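Local coordinates for pili retraction protein PilT (Thermus thermophilus, PDB 5FL3) that probably binds and hydrolyses ATP as a motor ATPase of the secretion-ATPase family, and is named for the retraction of pili, at residues 28-36 with 47-56; 267-277 with 290-301. One frame throughout, in Å; residues are numbered along the deposited sequence.

Contact 1: residues 28-36 with 47-56; sequences HLQAGAPPT and GNRPLTPKEV
Leu51 lays its isobutyl group over the bend made by Leu29, Ala33 and Pro35. Its CG sits 3.7 Å from Pro35 CD, with CD2 over the proline's CG, while CD1 meets Leu29 CD2 at 4.0 Å, the two leucine side chains crossing at an angle. A chi1 of -61°, with CG anti to the carbonyl carbon and beside the backbone N, directs the branch at the Pro35 ring and Leu29. The main chain of Leu51 bonds on both its polar atoms. Leu51 N gives a nearly straight bond (170° at the hydrogen) to Ala33 O, approaching from above that carbonyl's plane, and Leu51 O receives Gly32 N at 2.7 Å, in its carbonyl plane. Cut back to an alanine, this position would probably retain its two backbone bonds but leave Leu29 CD2 and the Pro35 ring without their apolar partner, a gap opening between them. Farther along, Pro34 CB packs against Gly47 O. On the other flank Ala31 CB lies 3.9 Å from Pro53 CD, and Val56 CG2 packs against Ala31 N. A type II turn from Gln30 to Ala33, with Gly32 at positive phi, brings these groups round. Thr52 and Glu55 form a capping box: Glu55 N bonds Thr52 OG1, and Thr52 N returns a bond to Glu55 OE1, fixing the start of the helix. The contact thus ties the turn that follows strand 26-30 to the start of helix 53-63, with Leu29 also packed on Leu103 and Ala31 and Pro53 on Ser100, both from strand 100-108.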
ATOM      1  N   HIS A  28     -12.218  13.696  -8.516  1.00 32.91           N
ATOM      2  CA  HIS A  28     -11.967  14.077  -9.892  1.00 32.36           C
ATOM      3  C   HIS A  28     -12.890  15.218 -10.336  1.00 35.19           C
ATOM      4  O   HIS A  28     -14.113  15.086 -10.312  1.00 34.34           O
ATOM      5  CB  HIS A  28     -12.138  12.862 -10.801  1.00 33.46           C
ATOM      6  CG  HIS A  28     -11.075  11.819 -10.612  1.00 37.12           C
ATOM      7  ND1 HIS A  28     -10.987  11.041  -9.477  1.00 37.60           N
ATOM      8  CD2 HIS A  28     -10.042  11.445 -11.404  1.00 32.51           C
ATOM      9  CE1 HIS A  28      -9.959  10.221  -9.584  1.00 31.26           C
ATOM     10  NE2 HIS A  28      -9.375  10.440 -10.748  1.00 36.88           N
ATOM     11  N   LEU A  29     -12.285  16.337 -10.721  1.00 37.53           N
ATOM     12  CA  LEU A  29     -12.991  17.507 -11.258  1.00 32.90           C
ATOM     13  C   LEU A  29     -12.561  17.776 -12.714  1.00 35.48           C
ATOM     14  O   LEU A  29     -11.501  18.367 -12.973  1.00 32.40           O
ATOM     15  CB  LEU A  29     -12.733  18.728 -10.363  1.00 32.38           C
ATOM     16  CG  LEU A  29     -13.214  18.489  -8.919  1.00 39.99           C
ATOM     17  CD1 LEU A  29     -13.039  19.690  -8.007  1.00 39.03           C
ATOM     18  CD2 LEU A  29     -14.677  18.030  -8.925  1.00 38.56           C
ATOM     19  N   GLN A  30     -13.383  17.316 -13.656  1.00 33.57           N
ATOM     20  CA  GLN A  30     -13.054  17.359 -15.073  1.00 33.12           C
ATOM     21  C   GLN A  30     -14.208  17.931 -15.896  1.00 36.08           C
ATOM     22  O   GLN A  30     -15.361  17.557 -15.683  1.00 37.11           O
ATOM     23  CB  GLN A  30     -12.712  15.961 -15.593  1.00 30.38           C
ATOM     24  CG  GLN A  30     -11.527  15.288 -14.954  1.00 33.71           C
ATOM     25  CD  GLN A  30     -10.200  15.960 -15.296  1.00 35.94           C
ATOM     26  OE1 GLN A  30     -10.150  16.912 -16.073  1.00 36.21           O
ATOM     27  NE2 GLN A  30      -9.121  15.462 -14.711  1.00 36.18           N
ATOM     28  N   ALA A  31     -13.896  18.800 -16.852  1.00 31.53           N
ATOM     29  CA  ALA A  31     -14.926  19.390 -17.704  1.00 39.86           C
ATOM     30  C   ALA A  31     -15.707  18.323 -18.479  1.00 38.75           C
ATOM     31  O   ALA A  31     -15.122  17.407 -19.070  1.00 38.00           O
ATOM     32  CB  ALA A  31     -14.306  20.412 -18.676  1.00 35.96           C
ATOM     33  N   GLY A  32     -17.032  18.443 -18.468  1.00 36.63           N
ATOM     34  CA  GLY A  32     -17.875  17.539 -19.224  1.00 34.99           C
ATOM     35  C   GLY A  32     -18.388  16.377 -18.401  1.00 39.51           C
ATOM     36  O   GLY A  32     -19.177  15.562 -18.881  1.00 47.40           O
ATOM     37  N   ALA A  33     -17.930  16.288 -17.160  1.00 37.43           N
ATOM     38  CA  ALA A  33     -18.408  15.269 -16.244  1.00 36.50           C
ATOM     39  C   ALA A  33     -18.897  15.923 -14.968  1.00 38.23           C
ATOM     40  O   ALA A  33     -18.562  17.061 -14.674  1.00 39.30           O
ATOM     41  CB  ALA A  33     -17.331  14.278 -15.945  1.00 35.77           C
ATOM     42  N   PRO A  34     -19.727  15.220 -14.212  1.00 39.28           N
ATOM     43  CA  PRO A  34     -20.034  15.807 -12.912  1.00 39.09           C
ATOM     44  C   PRO A  34     -18.859  15.575 -11.957  1.00 38.61           C
ATOM     45  O   PRO A  34     -18.002  14.730 -12.248  1.00 36.94           O
ATOM     46  CB  PRO A  34     -21.276  15.041 -12.481  1.00 38.82           C
ATOM     47  CG  PRO A  34     -21.073  13.682 -13.098  1.00 39.65           C
ATOM     48  CD  PRO A  34     -20.393  13.924 -14.416  1.00 37.48           C
ATOM     49  N   PRO A  35     -18.806  16.320 -10.843  1.00 40.10           N
ATOM     50  CA  PRO A  35     -17.850  15.994  -9.779  1.00 34.73           C
ATOM     51  C   PRO A  35     -17.919  14.506  -9.444  1.00 35.20           C
ATOM     52  O   PRO A  35     -18.989  13.983  -9.167  1.00 39.07           O
ATOM     53  CB  PRO A  35     -18.320  16.861  -8.609  1.00 35.85           C
ATOM     54  CG  PRO A  35     -18.938  18.044  -9.262  1.00 40.56           C
ATOM     55  CD  PRO A  35     -19.637  17.489 -10.493  1.00 39.29           C
ATOM     56  N   THR A  36     -16.779  13.831  -9.506  1.00 36.05           N
ATOM     57  CA  THR A  36     -16.740  12.376  -9.436  1.00 36.66           C
ATOM     58  C   THR A  36     -15.820  11.936  -8.312  1.00 38.68           C
ATOM     59  O   THR A  36     -14.715  12.468  -8.149  1.00 36.98           O
ATOM     60  CB  THR A  36     -16.274  11.774 -10.772  1.00 38.39           C
ATOM     61  OG1 THR A  36     -17.256  12.060 -11.786  1.00 41.98           O
ATOM     62  CG2 THR A  36     -16.039  10.247 -10.657  1.00 33.98           C
ATOM     63  N   GLY A  47     -23.020  14.142  -7.996  1.00 44.58           N
ATOM     64  CA  GLY A  47     -23.764  15.232  -8.593  1.00 41.37           C
ATOM     65  C   GLY A  47     -24.191  14.814  -9.982  1.00 49.34           C
ATOM     66  O   GLY A  47     -23.646  13.857 -10.534  1.00 49.02           O
ATOM     67  N   ASN A  48     -25.156  15.529 -10.557  1.00 56.57           N
ATOM     68  CA  ASN A  48     -25.782  15.103 -11.805  1.00 49.79           C
ATOM     69  C   ASN A  48     -25.495  16.057 -12.952  1.00 49.61           C
ATOM     70  O   ASN A  48     -25.787  15.762 -14.103  1.00 56.20           O
ATOM     71  CB  ASN A  48     -27.287  14.963 -11.605  1.00 53.13           C
ATOM     72  CG  ASN A  48     -27.908  16.209 -10.988  1.00 57.80           C
ATOM     73  OD1 ASN A  48     -27.293  16.883 -10.161  1.00 57.47           O
ATOM     74  ND2 ASN A  48     -29.130  16.523 -11.398  1.00 58.51           N
ATOM     75  N   ARG A  49     -24.912  17.202 -12.640  1.00 49.44           N
ATOM     76  CA  ARG A  49     -24.576  18.172 -13.671  1.00 50.95           C
ATOM     77  C   ARG A  49     -23.081  18.145 -14.037  1.00 48.44           C
ATOM     78  O   ARG A  49     -22.212  18.225 -13.164  1.00 46.00           O
ATOM     79  CB  ARG A  49     -24.970  19.577 -13.211  1.00 54.99           C
ATOM     80  CG  ARG A  49     -26.358  19.667 -12.575  1.00 60.59           C
ATOM     81  CD  ARG A  49     -27.457  19.658 -13.626  1.00 59.80           C
ATOM     82  NE  ARG A  49     -27.288  20.707 -14.633  1.00 63.41           N
ATOM     83  CZ  ARG A  49     -27.283  20.488 -15.947  1.00 66.72           C
ATOM     84  NH1 ARG A  49     -27.436  19.252 -16.417  1.00 62.58           N
ATOM     85  NH2 ARG A  49     -27.122  21.495 -16.795  1.00 64.05           N
ATOM     86  N   PRO A  50     -22.784  18.025 -15.335  1.00 44.78           N
ATOM     87  CA  PRO A  50     -21.427  18.158 -15.879  1.00 42.80           C
ATOM     88  C   PRO A  50     -20.776  19.480 -15.521  1.00 43.36           C
ATOM     89  O   PRO A  50     -21.403  20.520 -15.691  1.00 49.00           O
ATOM     90  CB  PRO A  50     -21.646  18.073 -17.389  1.00 43.61           C
ATOM     91  CG  PRO A  50     -22.866  17.251 -17.533  1.00 48.07           C
ATOM     92  CD  PRO A  50     -23.735  17.517 -16.336  1.00 48.32           C
ATOM     93  N   LEU A  51     -19.545  19.439 -15.022  1.00 39.04           N
ATOM     94  CA  LEU A  51     -18.767  20.655 -14.816  1.00 41.36           C
ATOM     95  C   LEU A  51     -18.419  21.287 -16.165  1.00 42.16           C
ATOM     96  O   LEU A  51     -18.107  20.580 -17.127  1.00 43.98           O
ATOM     97  CB  LEU A  51     -17.485  20.351 -14.033  1.00 40.70           C
ATOM     98  CG  LEU A  51     -17.666  19.774 -12.633  1.00 42.66           C
ATOM     99  CD1 LEU A  51     -16.558  18.803 -12.327  1.00 42.36           C
ATOM    100  CD2 LEU A  51     -17.720  20.867 -11.573  1.00 40.73           C
ATOM    101  N   THR A  52     -18.466  22.611 -16.241  1.00 40.36           N
ATOM    102  CA  THR A  52     -18.028  23.308 -17.444  1.00 39.24           C
ATOM    103  C   THR A  52     -16.580  23.716 -17.266  1.00 42.16           C
ATOM    104  O   THR A  52     -16.093  23.794 -16.129  1.00 44.66           O
ATOM    105  CB  THR A  52     -18.882  24.563 -17.730  1.00 44.50           C
ATOM    106  OG1 THR A  52     -18.661  25.530 -16.693  1.00 40.94           O
ATOM    107  CG2 THR A  52     -20.379  24.202 -17.820  1.00 33.72           C
ATOM    108  N   PRO A  53     -15.877  23.970 -18.377  1.00 39.70           N
ATOM    109  CA  PRO A  53     -14.514  24.488 -18.255  1.00 39.35           C
ATOM    110  C   PRO A  53     -14.455  25.683 -17.299  1.00 46.95           C
ATOM    111  O   PRO A  53     -13.566  25.758 -16.425  1.00 45.39           O
ATOM    112  CB  PRO A  53     -14.170  24.912 -19.682  1.00 35.19           C
ATOM    113  CG  PRO A  53     -15.005  24.021 -20.538  1.00 36.41           C
ATOM    114  CD  PRO A  53     -16.237  23.662 -19.772  1.00 35.72           C
ATOM    115  N   LYS A  54     -15.419  26.592 -17.452  1.00 45.62           N
ATOM    116  CA  LYS A  54     -15.463  27.789 -16.624  1.00 49.16           C
ATOM    117  C   LYS A  54     -15.530  27.424 -15.139  1.00 42.67           C
ATOM    118  O   LYS A  54     -14.804  27.997 -14.336  1.00 44.84           O
ATOM    119  CB  LYS A  54     -16.640  28.684 -17.024  1.00 48.09           C
ATOM    120  CG  LYS A  54     -16.254  30.164 -17.116  1.00 58.81           C
ATOM    121  CD  LYS A  54     -16.856  30.852 -18.347  1.00 64.78           C
ATOM    122  CE  LYS A  54     -16.247  32.244 -18.543  1.00 72.79           C
ATOM    123  NZ  LYS A  54     -16.773  32.977 -19.739  1.00 72.76           N
ATOM    124  N   GLU A  55     -16.362  26.451 -14.782  1.00 43.51           N
ATOM    125  CA  GLU A  55     -16.488  26.060 -13.384  1.00 44.20           C
ATOM    126  C   GLU A  55     -15.234  25.385 -12.842  1.00 45.11           C
ATOM    127  O   GLU A  55     -14.863  25.622 -11.693  1.00 44.54           O
ATOM    128  CB  GLU A  55     -17.671  25.132 -13.192  1.00 45.09           C
ATOM    129  CG  GLU A  55     -19.017  25.800 -13.227  1.00 43.86           C
ATOM    130  CD  GLU A  55     -20.115  24.787 -13.449  1.00 51.31           C
ATOM    131  OE1 GLU A  55     -19.934  23.938 -14.351  1.00 51.22           O
ATOM    132  OE2 GLU A  55     -21.135  24.816 -12.724  1.00 64.09           O
ATOM    133  N   VAL A  56     -14.591  24.535 -13.649  1.00 45.81           N
ATOM    134  CA  VAL A  56     -13.381  23.860 -13.174  1.00 43.67           C
ATOM    135  C   VAL A  56     -12.299  24.900 -12.906  1.00 39.69           C
ATOM    136  O   VAL A  56     -11.646  24.867 -11.873  1.00 41.03           O
ATOM    137  CB  VAL A  56     -12.858  22.791 -14.163  1.00 38.11           C
ATOM    138  CG1 VAL A  56     -11.598  22.137 -13.610  1.00 31.18           C
ATOM    139  CG2 VAL A  56     -13.916  21.742 -14.410  1.00 35.43           C
TER

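Contact 2: residues 267-277 with 290-301; sequences AESLLGILSQR and ALEILIATPYVR
The antiparallel beta hairpin of strands 270-280 and 287-295, at one margin of the P-loop ATPase sheet, carries this contact, its segment axes 4.6 Å apart. Paired backbone bonds join Ile273 with Leu294, Ser275 with Glu292 and Arg277 with Ala290. Side chains then divide between two faces. On one, Leu274 CD2 lies alongside Ile293 CG1 at 3.6 Å and is crossed by Leu291, whose CD1 comes within 3.7 Å; helix 122-130 packs on Leu274 and Ile293. On the other, Ile273 CD1 and Leu294 CD2 run side by side, 3.9 Å apart, against helix 243-251. The carboxylate of Glu292, on that same face, is held by Phe328 N and Ala243 N. The side chain of Gln276 lies about 4 Å, nearest atoms, from Ser144 and Gly145, which bind ADP, so the hairpin borders the nucleotide site. Beyond the strands, the chain of Arg301, extended from CG to NE, crosses back to the C-terminal end of helix 259-269. Leu270 O receives only a weak bond from Arg301 NH2, bent to 124° at the hydrogen. Ala267 O takes the firmer one, lying in the guanidinium plane at its edge, 2.9 Å from Arg301 NE.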
ATOM      1  N   ALA A 267      16.828 -15.153   1.907  1.00 45.09           N
ATOM      2  CA  ALA A 267      16.423 -16.125   2.920  1.00 45.47           C
ATOM      3  C   ALA A 267      16.738 -15.676   4.350  1.00 46.20           C
ATOM      4  O   ALA A 267      15.925 -15.886   5.259  1.00 46.72           O
ATOM      5  CB  ALA A 267      17.068 -17.474   2.647  1.00 49.22           C
ATOM      6  N   GLU A 268      17.892 -15.052   4.568  1.00 42.31           N
ATOM      7  CA  GLU A 268      18.273 -14.774   5.950  1.00 46.75           C
ATOM      8  C   GLU A 268      17.596 -13.508   6.504  1.00 49.91           C
ATOM      9  O   GLU A 268      17.275 -13.449   7.697  1.00 50.16           O
ATOM     10  CB  GLU A 268      19.798 -14.694   6.090  1.00 50.19           C
ATOM     11  CG  GLU A 268      20.493 -13.478   5.480  1.00 53.32           C
ATOM     12  CD  GLU A 268      22.020 -13.517   5.687  1.00 61.57           C
ATOM     13  OE1 GLU A 268      22.486 -13.876   6.803  1.00 59.32           O
ATOM     14  OE2 GLU A 268      22.758 -13.201   4.725  1.00 62.15           O
ATOM     15  N   SER A 269      17.322 -12.529   5.641  1.00 49.73           N
ATOM     16  CA  SER A 269      16.705 -11.270   6.085  1.00 47.24           C
ATOM     17  C   SER A 269      15.155 -11.176   5.960  1.00 41.66           C
ATOM     18  O   SER A 269      14.545 -10.285   6.546  1.00 40.82           O
ATOM     19  CB  SER A 269      17.347 -10.103   5.331  1.00 42.08           C
ATOM     20  OG  SER A 269      17.487 -10.413   3.954  1.00 49.80           O
ATOM     21  N   LEU A 270      14.513 -12.082   5.228  1.00 41.95           N
ATOM     22  CA  LEU A 270      13.046 -12.050   5.131  1.00 39.34           C
ATOM     23  C   LEU A 270      12.377 -12.433   6.451  1.00 40.94           C
ATOM     24  O   LEU A 270      12.870 -13.303   7.167  1.00 47.16           O
ATOM     25  CB  LEU A 270      12.557 -12.980   4.019  1.00 37.25           C
ATOM     26  CG  LEU A 270      11.094 -12.844   3.599  1.00 41.17           C
ATOM     27  CD1 LEU A 270      10.769 -11.405   3.221  1.00 39.31           C
ATOM     28  CD2 LEU A 270      10.745 -13.769   2.446  1.00 34.00           C
ATOM     29  N   LEU A 271      11.262 -11.774   6.769  1.00 46.25           N
ATOM     30  CA  LEU A 271      10.459 -12.077   7.968  1.00 40.65           C
ATOM     31  C   LEU A 271       9.084 -12.606   7.629  1.00 40.43           C
ATOM     32  O   LEU A 271       8.545 -13.494   8.296  1.00 42.23           O
ATOM     33  CB  LEU A 271      10.260 -10.841   8.811  1.00 36.12           C
ATOM     34  CG  LEU A 271      11.456 -10.279   9.533  1.00 39.05           C
ATOM     35  CD1 LEU A 271      10.950  -9.206  10.466  1.00 38.57           C
ATOM     36  CD2 LEU A 271      12.134 -11.379  10.292  1.00 41.36           C
ATOM     37  N   GLY A 272       8.503 -11.996   6.606  1.00 41.76           N
ATOM     38  CA  GLY A 272       7.134 -12.264   6.218  1.00 42.66           C
ATOM     39  C   GLY A 272       6.788 -11.578   4.907  1.00 41.79           C
ATOM     40  O   GLY A 272       7.368 -10.538   4.556  1.00 38.04           O
ATOM     41  N   ILE A 273       5.877 -12.190   4.156  1.00 35.58           N
ATOM     42  CA  ILE A 273       5.272 -11.545   2.999  1.00 35.42           C
ATOM     43  C   ILE A 273       3.754 -11.553   3.167  1.00 38.26           C
ATOM     44  O   ILE A 273       3.158 -12.587   3.475  1.00 36.71           O
ATOM     45  CB  ILE A 273       5.650 -12.244   1.688  1.00 37.04           C
ATOM     46  CG1 ILE A 273       7.165 -12.427   1.589  1.00 34.35           C
ATOM     47  CG2 ILE A 273       5.091 -11.480   0.488  1.00 35.18           C
ATOM     48  CD1 ILE A 273       7.572 -13.343   0.463  1.00 36.70           C
ATOM     49  N   LEU A 274       3.142 -10.392   2.979  1.00 36.28           N
ATOM     50  CA  LEU A 274       1.702 -10.254   3.032  1.00 29.27           C
ATOM     51  C   LEU A 274       1.145  -9.837   1.679  1.00 35.73           C
ATOM     52  O   LEU A 274       1.127  -8.653   1.353  1.00 38.50           O
ATOM     53  CB  LEU A 274       1.316  -9.233   4.094  1.00 34.21           C
ATOM     54  CG  LEU A 274       1.627  -9.652   5.531  1.00 37.83           C
ATOM     55  CD1 LEU A 274       1.821  -8.458   6.442  1.00 30.04           C
ATOM     56  CD2 LEU A 274       0.490 -10.507   6.031  1.00 45.69           C
ATOM     57  N   SER A 275       0.692 -10.803   0.887  1.00 39.92           N
ATOM     58  CA  SER A 275       0.152 -10.497  -0.433  1.00 36.41           C
ATOM     59  C   SER A 275      -1.339 -10.257  -0.338  1.00 35.95           C
ATOM     60  O   SER A 275      -2.052 -11.008   0.293  1.00 39.64           O
ATOM     61  CB  SER A 275       0.461 -11.613  -1.416  1.00 37.90           C
ATOM     62  OG  SER A 275       1.855 -11.716  -1.620  1.00 36.73           O
ATOM     63  N   GLN A 276      -1.802  -9.179  -0.953  1.00 39.44           N
ATOM     64  CA  GLN A 276      -3.147  -8.709  -0.711  1.00 38.34           C
ATOM     65  C   GLN A 276      -3.939  -8.528  -1.989  1.00 40.93           C
ATOM     66  O   GLN A 276      -3.390  -8.182  -3.030  1.00 38.44           O
ATOM     67  CB  GLN A 276      -3.104  -7.395   0.061  1.00 32.20           C
ATOM     68  CG  GLN A 276      -2.530  -7.560   1.447  1.00 37.58           C
ATOM     69  CD  GLN A 276      -2.599  -6.300   2.260  1.00 34.54           C
ATOM     70  OE1 GLN A 276      -3.217  -5.310   1.858  1.00 37.62           O
ATOM     71  NE2 GLN A 276      -1.970  -6.321   3.407  1.00 32.13           N
ATOM     72  N   ARG A 277      -5.241  -8.772  -1.883  1.00 40.00           N
ATOM     73  CA  ARG A 277      -6.190  -8.503  -2.946  1.00 43.04           C
ATOM     74  C   ARG A 277      -7.448  -7.978  -2.259  1.00 39.50           C
ATOM     75  O   ARG A 277      -7.827  -8.489  -1.220  1.00 38.08           O
ATOM     76  CB  ARG A 277      -6.458  -9.773  -3.764  1.00 40.91           C
ATOM     77  CG  ARG A 277      -7.052  -9.565  -5.135  1.00 43.18           C
ATOM     78  CD  ARG A 277      -5.963  -9.592  -6.225  1.00 58.29           C
ATOM     79  NE  ARG A 277      -4.851 -10.522  -5.956  1.00 61.58           N
ATOM     80  CZ  ARG A 277      -4.859 -11.839  -6.197  1.00 62.06           C
ATOM     81  NH1 ARG A 277      -5.943 -12.449  -6.684  1.00 58.55           N
ATOM     82  NH2 ARG A 277      -3.773 -12.559  -5.926  1.00 54.96           N
ATOM     83  N   ALA A 290      -8.502 -10.217   0.887  1.00 35.73           N
ATOM     84  CA  ALA A 290      -7.992 -11.558   0.689  1.00 38.51           C
ATOM     85  C   ALA A 290      -6.503 -11.482   0.942  1.00 42.12           C
ATOM     86  O   ALA A 290      -5.819 -10.667   0.325  1.00 40.85           O
ATOM     87  CB  ALA A 290      -8.282 -12.055  -0.711  1.00 37.47           C
ATOM     88  N   LEU A 291      -5.999 -12.333   1.832  1.00 41.42           N
ATOM     89  CA  LEU A 291      -4.644 -12.179   2.345  1.00 42.44           C
ATOM     90  C   LEU A 291      -3.911 -13.512   2.431  1.00 44.75           C
ATOM     91  O   LEU A 291      -4.429 -14.491   3.000  1.00 42.00           O
ATOM     92  CB  LEU A 291      -4.693 -11.499   3.711  1.00 38.90           C
ATOM     93  CG  LEU A 291      -3.376 -11.397   4.456  1.00 41.73           C
ATOM     94  CD1 LEU A 291      -2.377 -10.575   3.646  1.00 42.01           C
ATOM     95  CD2 LEU A 291      -3.590 -10.779   5.818  1.00 41.69           C
ATOM     96  N   GLU A 292      -2.730 -13.552   1.815  1.00 41.17           N
ATOM     97  CA  GLU A 292      -1.826 -14.698   1.907  1.00 43.29           C
ATOM     98  C   GLU A 292      -0.613 -14.320   2.760  1.00 42.03           C
ATOM     99  O   GLU A 292      -0.006 -13.271   2.532  1.00 36.51           O
ATOM    100  CB  GLU A 292      -1.387 -15.155   0.526  1.00 37.09           C
ATOM    101  CG  GLU A 292      -0.349 -16.236   0.521  1.00 39.15           C
ATOM    102  CD  GLU A 292      -0.106 -16.741  -0.885  1.00 46.21           C
ATOM    103  OE1 GLU A 292      -1.097 -17.133  -1.529  1.00 51.84           O
ATOM    104  OE2 GLU A 292       1.055 -16.745  -1.358  1.00 48.10           O
ATOM    105  N   ILE A 293      -0.265 -15.176   3.724  1.00 39.74           N
ATOM    106  CA  ILE A 293       0.844 -14.923   4.649  1.00 38.18           C
ATOM    107  C   ILE A 293       1.945 -15.967   4.550  1.00 43.82           C
ATOM    108  O   ILE A 293       1.722 -17.140   4.845  1.00 43.60           O
ATOM    109  CB  ILE A 293       0.351 -14.877   6.104  1.00 40.17           C
ATOM    110  CG1 ILE A 293      -0.817 -13.896   6.224  1.00 41.69           C
ATOM    111  CG2 ILE A 293       1.456 -14.506   7.062  1.00 40.25           C
ATOM    112  CD1 ILE A 293      -1.448 -13.853   7.586  1.00 43.93           C
ATOM    113  N   LEU A 294       3.135 -15.532   4.129  1.00 42.99           N
ATOM    114  CA  LEU A 294       4.339 -16.346   4.259  1.00 39.25           C
ATOM    115  C   LEU A 294       5.180 -15.838   5.414  1.00 39.89           C
ATOM    116  O   LEU A 294       5.633 -14.701   5.397  1.00 45.90           O
ATOM    117  CB  LEU A 294       5.156 -16.337   2.969  1.00 41.08           C
ATOM    118  CG  LEU A 294       6.527 -17.008   3.068  1.00 41.60           C
ATOM    119  CD1 LEU A 294       6.369 -18.406   3.617  1.00 49.39           C
ATOM    120  CD2 LEU A 294       7.225 -17.064   1.728  1.00 41.48           C
ATOM    121  N   ILE A 295       5.373 -16.657   6.435  1.00 41.93           N
ATOM    122  CA  ILE A 295       6.249 -16.272   7.531  1.00 40.76           C
ATOM    123  C   ILE A 295       7.564 -17.010   7.391  1.00 45.40           C
ATOM    124  O   ILE A 295       7.587 -18.226   7.209  1.00 48.21           O
ATOM    125  CB  ILE A 295       5.632 -16.562   8.895  1.00 43.15           C
ATOM    126  CG1 ILE A 295       4.348 -15.754   9.079  1.00 42.74           C
ATOM    127  CG2 ILE A 295       6.610 -16.212   9.996  1.00 41.71           C
ATOM    128  CD1 ILE A 295       4.574 -14.301   9.314  1.00 37.64           C
ATOM    129  N   ALA A 296       8.663 -16.269   7.470  1.00 45.48           N
ATOM    130  CA  ALA A 296       9.983 -16.840   7.265  1.00 47.14           C
ATOM    131  C   ALA A 296      10.499 -17.596   8.502  1.00 51.74           C
ATOM    132  O   ALA A 296      11.443 -17.171   9.170  1.00 52.41           O
ATOM    133  CB  ALA A 296      10.961 -15.754   6.857  1.00 45.67           C
ATOM    134  N   THR A 297       9.867 -18.730   8.788  1.00 52.63           N
ATOM    135  CA  THR A 297      10.355 -19.680   9.778  1.00 48.52           C
ATOM    136  C   THR A 297      11.719 -20.248   9.338  1.00 51.81           C
ATOM    137  O   THR A 297      12.137 -20.044   8.184  1.00 50.37           O
ATOM    138  CB  THR A 297       9.349 -20.817   9.967  1.00 43.29           C
ATOM    139  OG1 THR A 297       9.274 -21.582   8.763  1.00 44.44           O
ATOM    140  CG2 THR A 297       7.973 -20.256  10.280  1.00 49.43           C
ATOM    141  N   PRO A 298      12.433 -20.930  10.254  1.00 47.71           N
ATOM    142  CA  PRO A 298      13.670 -21.607   9.852  1.00 44.34           C
ATOM    143  C   PRO A 298      13.472 -22.545   8.671  1.00 49.03           C
ATOM    144  O   PRO A 298      14.291 -22.561   7.740  1.00 51.74           O
ATOM    145  CB  PRO A 298      14.061 -22.378  11.109  1.00 42.69           C
ATOM    146  CG  PRO A 298      13.558 -21.512  12.241  1.00 39.13           C
ATOM    147  CD  PRO A 298      12.284 -20.887  11.726  1.00 50.11           C
ATOM    148  N   TYR A 299      12.382 -23.304   8.692  1.00 48.77           N
ATOM    149  CA  TYR A 299      12.118 -24.236   7.606  1.00 48.93           C
ATOM    150  C   TYR A 299      11.885 -23.468   6.300  1.00 50.87           C
ATOM    151  O   TYR A 299      12.440 -23.828   5.266  1.00 52.55           O
ATOM    152  CB  TYR A 299      10.929 -25.149   7.947  1.00 45.67           C
ATOM    153  CG  TYR A 299      10.511 -26.047   6.798  1.00 53.13           C
ATOM    154  CD1 TYR A 299      11.213 -27.215   6.494  1.00 57.71           C
ATOM    155  CD2 TYR A 299       9.414 -25.723   6.016  1.00 54.78           C
ATOM    156  CE1 TYR A 299      10.825 -28.031   5.428  1.00 57.93           C
ATOM    157  CE2 TYR A 299       9.015 -26.520   4.964  1.00 59.67           C
ATOM    158  CZ  TYR A 299       9.718 -27.667   4.664  1.00 65.97           C
ATOM    159  OH  TYR A 299       9.288 -28.426   3.593  1.00 65.14           O
ATOM    160  N   VAL A 300      11.094 -22.396   6.352  1.00 50.65           N
ATOM    161  CA  VAL A 300      10.804 -21.608   5.155  1.00 47.84           C
ATOM    162  C   VAL A 300      12.089 -21.023   4.570  1.00 51.80           C
ATOM    163  O   VAL A 300      12.236 -20.894   3.353  1.00 51.72           O
ATOM    164  CB  VAL A 300       9.804 -20.471   5.459  1.00 49.05           C
ATOM    165  CG1 VAL A 300       9.706 -19.490   4.290  1.00 45.01           C
ATOM    166  CG2 VAL A 300       8.442 -21.046   5.781  1.00 47.33           C
ATOM    167  N   ARG A 301      13.032 -20.687   5.445  1.00 50.34           N
ATOM    168  CA  ARG A 301      14.287 -20.100   4.993  1.00 52.70           C
ATOM    169  C   ARG A 301      15.079 -21.085   4.138  1.00 50.43           C
ATOM    170  O   ARG A 301      15.704 -20.694   3.157  1.00 50.22           O
ATOM    171  CB  ARG A 301      15.116 -19.619   6.185  1.00 45.99           C
ATOM    172  CG  ARG A 301      14.527 -18.406   6.854  1.00 45.69           C
ATOM    173  CD  ARG A 301      15.477 -17.753   7.844  1.00 45.06           C
ATOM    174  NE  ARG A 301      15.090 -16.359   8.046  1.00 54.45           N
ATOM    175  CZ  ARG A 301      14.532 -15.879   9.156  1.00 58.43           C
ATOM    176  NH1 ARG A 301      14.321 -16.679  10.199  1.00 59.99           N
ATOM    177  NH2 ARG A 301      14.197 -14.592   9.229  1.00 51.61           N
TER

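Contact 1 comes first along the chain and closes before contact 2 opens; their centres are 45 Å apart, on opposite sides of the chain's centre, and even their nearest atoms stay about 20 Å from each other. They share no sheet. Contact 1 packs a loop and the first turn of helix 53-63 against the turn leaving strand 26-30 of the antiparallel sheet; contact 2 belongs to the mixed sheet in which strand 270-280 lies next to strand 134-139, the strand leading into the P-loop. The pair therefore represents two separate parts of the secretion-ATPase chain: contact 2 borders the ADP site, whereas contact 1 is structural packing away from it.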